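Local coordinates for protein CrRbcX-IIa (Chlamydomonas reinhardtii, PDB 5BS1) that probably acts as a dimeric chaperone in the assembly of Rubisco, at residues Q49-D54 with H80-R85; A73-K78 with L84-V89. All coordinates share one frame; numbering follows the deposited sequence.

Contact 1: residues Q49-D54 with H80-R85; sequences QQAYLD and HALALR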
# COMPACT_ATOMS: atom_id res chain seq x y z
N GLN A 49 9.08 -27.16 15.71
CA GLN A 49 10.45 -26.81 15.30
C GLN A 49 10.56 -26.81 13.78
O GLN A 49 11.18 -25.94 13.23
CB GLN A 49 11.51 -27.70 15.95
CG GLN A 49 11.68 -27.38 17.42
CD GLN A 49 12.80 -28.14 18.10
OE1 GLN A 49 13.43 -29.07 17.55
NE2 GLN A 49 13.09 -27.71 19.30
N GLN A 50 9.91 -27.75 13.12
CA GLN A 50 9.97 -27.82 11.67
C GLN A 50 9.26 -26.62 11.03
O GLN A 50 9.75 -26.06 10.04
CB GLN A 50 9.38 -29.12 11.14
CG GLN A 50 9.66 -29.33 9.66
CD GLN A 50 11.15 -29.37 9.35
OE1 GLN A 50 11.89 -30.18 9.91
NE2 GLN A 50 11.60 -28.49 8.48
N ALA A 51 8.15 -26.19 11.64
CA ALA A 51 7.43 -25.02 11.15
C ALA A 51 8.32 -23.78 11.27
O ALA A 51 8.36 -22.97 10.37
CB ALA A 51 6.13 -24.84 11.92
N TYR A 52 9.03 -23.66 12.39
CA TYR A 52 9.99 -22.56 12.58
C TYR A 52 11.05 -22.62 11.49
O TYR A 52 11.37 -21.61 10.88
CB TYR A 52 10.64 -22.65 13.97
CG TYR A 52 11.81 -21.75 14.15
CD1 TYR A 52 11.66 -20.41 14.36
CD2 TYR A 52 13.13 -22.26 14.07
CE1 TYR A 52 12.77 -19.58 14.51
CE2 TYR A 52 14.23 -21.44 14.22
CZ TYR A 52 14.05 -20.11 14.45
OH TYR A 52 15.15 -19.26 14.61
N LEU A 53 11.64 -23.80 11.27
CA LEU A 53 12.72 -23.92 10.29
C LEU A 53 12.23 -23.52 8.90
O LEU A 53 12.89 -22.78 8.21
CB LEU A 53 13.28 -25.33 10.27
CG LEU A 53 13.99 -25.85 11.52
CD1 LEU A 53 14.35 -27.32 11.38
CD2 LEU A 53 15.25 -25.04 11.81
N ASP A 54 11.02 -23.98 8.56
CA ASP A 54 10.47 -23.72 7.22
C ASP A 54 10.11 -22.24 7.07
O ASP A 54 10.35 -21.64 6.02
CB ASP A 54 9.23 -24.57 6.97
CG ASP A 54 9.54 -26.06 6.82
OD1 ASP A 54 10.69 -26.42 6.53
OD2 ASP A 54 8.64 -26.90 7.03
N HIS A 80 2.10 -27.97 5.14
CA HIS A 80 0.68 -27.66 5.12
C HIS A 80 0.19 -27.06 6.43
O HIS A 80 -0.60 -26.11 6.42
CB HIS A 80 -0.06 -28.97 4.79
CG HIS A 80 -1.55 -28.85 4.75
ND1 HIS A 80 -2.36 -29.24 5.78
CD2 HIS A 80 -2.37 -28.42 3.76
CE1 HIS A 80 -3.62 -29.02 5.45
NE2 HIS A 80 -3.65 -28.54 4.23
N ALA A 81 0.64 -27.58 7.57
CA ALA A 81 0.19 -27.08 8.86
C ALA A 81 0.60 -25.60 9.03
O ALA A 81 -0.16 -24.79 9.55
CB ALA A 81 0.76 -27.89 9.97
N LEU A 82 1.82 -25.30 8.60
CA LEU A 82 2.32 -23.91 8.69
C LEU A 82 1.46 -23.00 7.79
O LEU A 82 1.08 -21.90 8.22
CB LEU A 82 3.77 -23.86 8.30
CG LEU A 82 4.42 -22.49 8.10
CD1 LEU A 82 4.36 -21.70 9.39
CD2 LEU A 82 5.84 -22.64 7.57
N ALA A 83 1.19 -23.43 6.56
CA ALA A 83 0.34 -22.65 5.66
C ALA A 83 -1.04 -22.41 6.24
O ALA A 83 -1.53 -21.27 6.19
CB ALA A 83 0.23 -23.30 4.30
N LEU A 84 -1.66 -23.43 6.85
CA LEU A 84 -2.96 -23.23 7.49
C LEU A 84 -2.90 -22.16 8.55
O LEU A 84 -3.80 -21.33 8.66
CB LEU A 84 -3.52 -24.51 8.08
CG LEU A 84 -3.93 -25.63 7.14
CD1 LEU A 84 -4.50 -26.77 7.96
CD2 LEU A 84 -4.91 -25.20 6.09
N ARG A 85 -1.85 -22.17 9.37
CA ARG A 85 -1.71 -21.18 10.41
C ARG A 85 -1.52 -19.76 9.85
O ARG A 85 -2.13 -18.82 10.33
CB ARG A 85 -0.55 -21.53 11.34
CG ARG A 85 -0.32 -20.53 12.45
CD ARG A 85 -1.49 -20.43 13.40
NE ARG A 85 -1.20 -19.48 14.47
CZ ARG A 85 -2.11 -18.75 15.10
NH1 ARG A 85 -3.40 -18.88 14.81
NH2 ARG A 85 -1.74 -17.87 16.02
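Leu82 of helix 80-96 reaches across to helix 46-59 and sets its two methyls on Ala51 and Asp54, which lie one helical turn apart. Its CG stands anti to the backbone N (chi1 170°), which carries the isobutyl fork outward to the facing helix. CD2 lies 3.8 Å from the carbonyl O of Ala51 and 3.9 Å from CB of Asp54, while CD1 approaches CB of Ala51 at 4.4 Å. The small alanine suits this place, because the CA atoms of Ala51 and Leu82 come within 5.8 Å.

Asp54 offers its CB methylene to leucine and its carboxylate to polar groups. Gln50 NE2 donates to OD1 at 3.0 Å, with OD1 in the amide plane of Gln50 but the donor 46° out of the carboxylate plane. OD2 is bonded to Asn79 ND2, and Asn79 OD1 in turn accepts the N of Leu82; Lys78 NZ adds a long, weak ion pair at OD1.

No hydrogen bond joins the segments directly: leucine methyls pack on an alanine, a carbonyl oxygen and a methylene, while Asn79 relays a polar link. Donors from Gln50 and Asn79, with the weakly paired Lys78 ammonium, probably help the buried carboxylate of Asp54 stay charged.

Contact 2: residues A73-K78 with L84-V89; sequences AAVMRK and LRLMEV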
# COMPACT_ATOMS: atom_id res chain seq x y z
N ALA A 73 1.17 -20.69 -1.57
CA ALA A 73 1.07 -22.00 -2.20
C ALA A 73 2.38 -22.76 -2.06
O ALA A 73 2.36 -23.95 -1.82
CB ALA A 73 0.73 -21.83 -3.67
N ALA A 74 3.48 -22.03 -2.17
CA ALA A 74 4.82 -22.62 -1.96
C ALA A 74 5.01 -23.09 -0.53
O ALA A 74 5.54 -24.18 -0.29
CB ALA A 74 5.89 -21.63 -2.35
N VAL A 75 4.59 -22.29 0.43
CA VAL A 75 4.64 -22.72 1.81
C VAL A 75 3.80 -23.99 2.02
O VAL A 75 4.24 -24.94 2.66
CB VAL A 75 4.18 -21.62 2.80
CG1 VAL A 75 4.19 -22.13 4.22
CG2 VAL A 75 5.05 -20.38 2.69
N MSE A 76 2.59 -24.01 1.48
CA MSE A 76 1.69 -25.15 1.65
C MSE A 76 2.29 -26.41 1.07
O MSE A 76 2.11 -27.47 1.66
CB MSE A 76 0.30 -24.86 1.09
CG MSE A 76 -0.72 -25.95 1.49
SE MSE A 76 -2.51 -25.30 0.95
CE MSE A 76 -2.28 -25.39 -0.99
N ARG A 77 3.00 -26.31 -0.04
CA ARG A 77 3.66 -27.49 -0.63
C ARG A 77 4.69 -28.09 0.29
O ARG A 77 4.89 -29.30 0.29
CB ARG A 77 4.31 -27.18 -1.97
CG ARG A 77 3.34 -27.34 -3.12
CD ARG A 77 3.99 -27.26 -4.47
NE ARG A 77 3.79 -25.90 -4.95
CZ ARG A 77 4.68 -24.91 -5.00
NH1 ARG A 77 4.26 -23.75 -5.48
NH2 ARG A 77 5.94 -25.05 -4.63
N LYS A 78 5.34 -27.26 1.08
CA LYS A 78 6.40 -27.71 1.99
C LYS A 78 5.87 -28.11 3.35
O LYS A 78 6.37 -29.04 3.98
CB LYS A 78 7.44 -26.59 2.16
CG LYS A 78 8.59 -26.92 3.10
CD LYS A 78 9.40 -28.08 2.53
CE LYS A 78 10.48 -28.59 3.46
NZ LYS A 78 11.61 -27.63 3.54
N LEU A 84 -1.66 -23.43 6.85
CA LEU A 84 -2.96 -23.23 7.49
C LEU A 84 -2.90 -22.16 8.55
O LEU A 84 -3.80 -21.33 8.66
CB LEU A 84 -3.52 -24.51 8.08
CG LEU A 84 -3.93 -25.63 7.14
CD1 LEU A 84 -4.50 -26.77 7.96
CD2 LEU A 84 -4.91 -25.20 6.09
N ARG A 85 -1.85 -22.17 9.37
CA ARG A 85 -1.71 -21.18 10.41
C ARG A 85 -1.52 -19.76 9.85
O ARG A 85 -2.13 -18.82 10.33
CB ARG A 85 -0.55 -21.53 11.34
CG ARG A 85 -0.32 -20.53 12.45
CD ARG A 85 -1.49 -20.43 13.40
NE ARG A 85 -1.20 -19.48 14.47
CZ ARG A 85 -2.11 -18.75 15.10
NH1 ARG A 85 -3.40 -18.88 14.81
NH2 ARG A 85 -1.74 -17.87 16.02
N LEU A 86 -0.68 -19.63 8.84
CA LEU A 86 -0.41 -18.32 8.21
C LEU A 86 -1.71 -17.80 7.58
O LEU A 86 -1.99 -16.61 7.67
CB LEU A 86 0.66 -18.44 7.16
CG LEU A 86 2.08 -18.68 7.68
CD1 LEU A 86 2.98 -19.16 6.56
CD2 LEU A 86 2.62 -17.43 8.35
N MSE A 87 -2.46 -18.69 6.95
CA MSE A 87 -3.77 -18.33 6.34
C MSE A 87 -4.75 -17.84 7.38
O MSE A 87 -5.42 -16.85 7.17
CB MSE A 87 -4.34 -19.52 5.57
CG MSE A 87 -3.63 -19.55 4.24
SE MSE A 87 -4.35 -20.78 2.89
CE MSE A 87 -3.40 -22.13 3.88
N GLU A 88 -4.83 -18.54 8.51
CA GLU A 88 -5.72 -18.18 9.60
C GLU A 88 -5.37 -16.76 10.10
O GLU A 88 -6.25 -15.94 10.33
CB GLU A 88 -5.59 -19.23 10.73
CG GLU A 88 -6.26 -18.92 12.06
CD GLU A 88 -6.13 -20.09 13.07
OE1 GLU A 88 -5.04 -20.70 13.20
OE2 GLU A 88 -7.14 -20.41 13.73
N VAL A 89 -4.08 -16.54 10.33
CA VAL A 89 -3.63 -15.28 10.92
C VAL A 89 -3.88 -14.12 9.96
O VAL A 89 -4.33 -13.05 10.37
CB VAL A 89 -2.16 -15.39 11.40
CG1 VAL A 89 -1.61 -14.04 11.83
CG2 VAL A 89 -2.06 -16.37 12.56
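Side-chain torsions bring Val75 and Leu86 together: chi1 of Val75 (178°) places CG1 anti to the backbone N, and chi1 of Leu86 (-71°) places CG anti to the carbonyl carbon, with CD1 extended away from CA. The pair joins two consecutive helices of the all-helical RbcX fold, 69-78 and 80-96, separated by a single residue and packed through their apolar sides. Val75 CG1 meets Leu86 CD1 at 4.0 Å; a single methyl of each touches, and the two side chains cross at about a right angle. With the CA atoms of Val75 and Leu86 9.3 Å apart, the gap is bridged by a short beta-branched valine from one side and a longer leucine from the other.

Beside them Met76 and Met87, both present as selenomethionine, touch through their flexible ends, Met76 SE lying 4.4 Å from Met87 CE. Their long, unbranched chains can adapt to a boundary with the other subunit, where Ala121 of the second subunit packs on Met76 and Met118 of that subunit packs on Met87. Phe58 of helix 46-59 and Val33 of helix 13-38 flank the Val75-Leu86 pair, touching Val75 and Leu86 respectively.

On helix 80-96, Arg85 and Glu88 pair within the same helix. Arg85 NH1 forms a salt bridge with Glu88 OE1 at 2.9 Å, the oxygen close to the guanidinium plane but approached 71° out of the carboxylate plane. Gln36 OE1 accepts from Arg85 NH2, and over the centre of one guanidinium face sits Val89 CG2, 3.5 Å above it.

Overall arrangement
Contacts 1 and 2 lie with their centres about 7 Å apart, on the same side of the chain's centre, and both end on helix 80-96. Their segments on that helix overlap at Leu84 and Arg85. Helix 46-59 comes first along the chain and helix 69-78 next, so the later helix 80-96 packs against both of its predecessors. The two contacts run into each other: Leu82 CD2 touches Val75 CG1 at 3.8 Å, and Ala83 CB lies 3.5 Å from Met76 CA. Three helices therefore share a largely apolar junction, edged by the weak Asp54-Lys78 ion pair; contact 2 adjoins the dimer interface directly, contact 1 only through other residues of its segment 80-85.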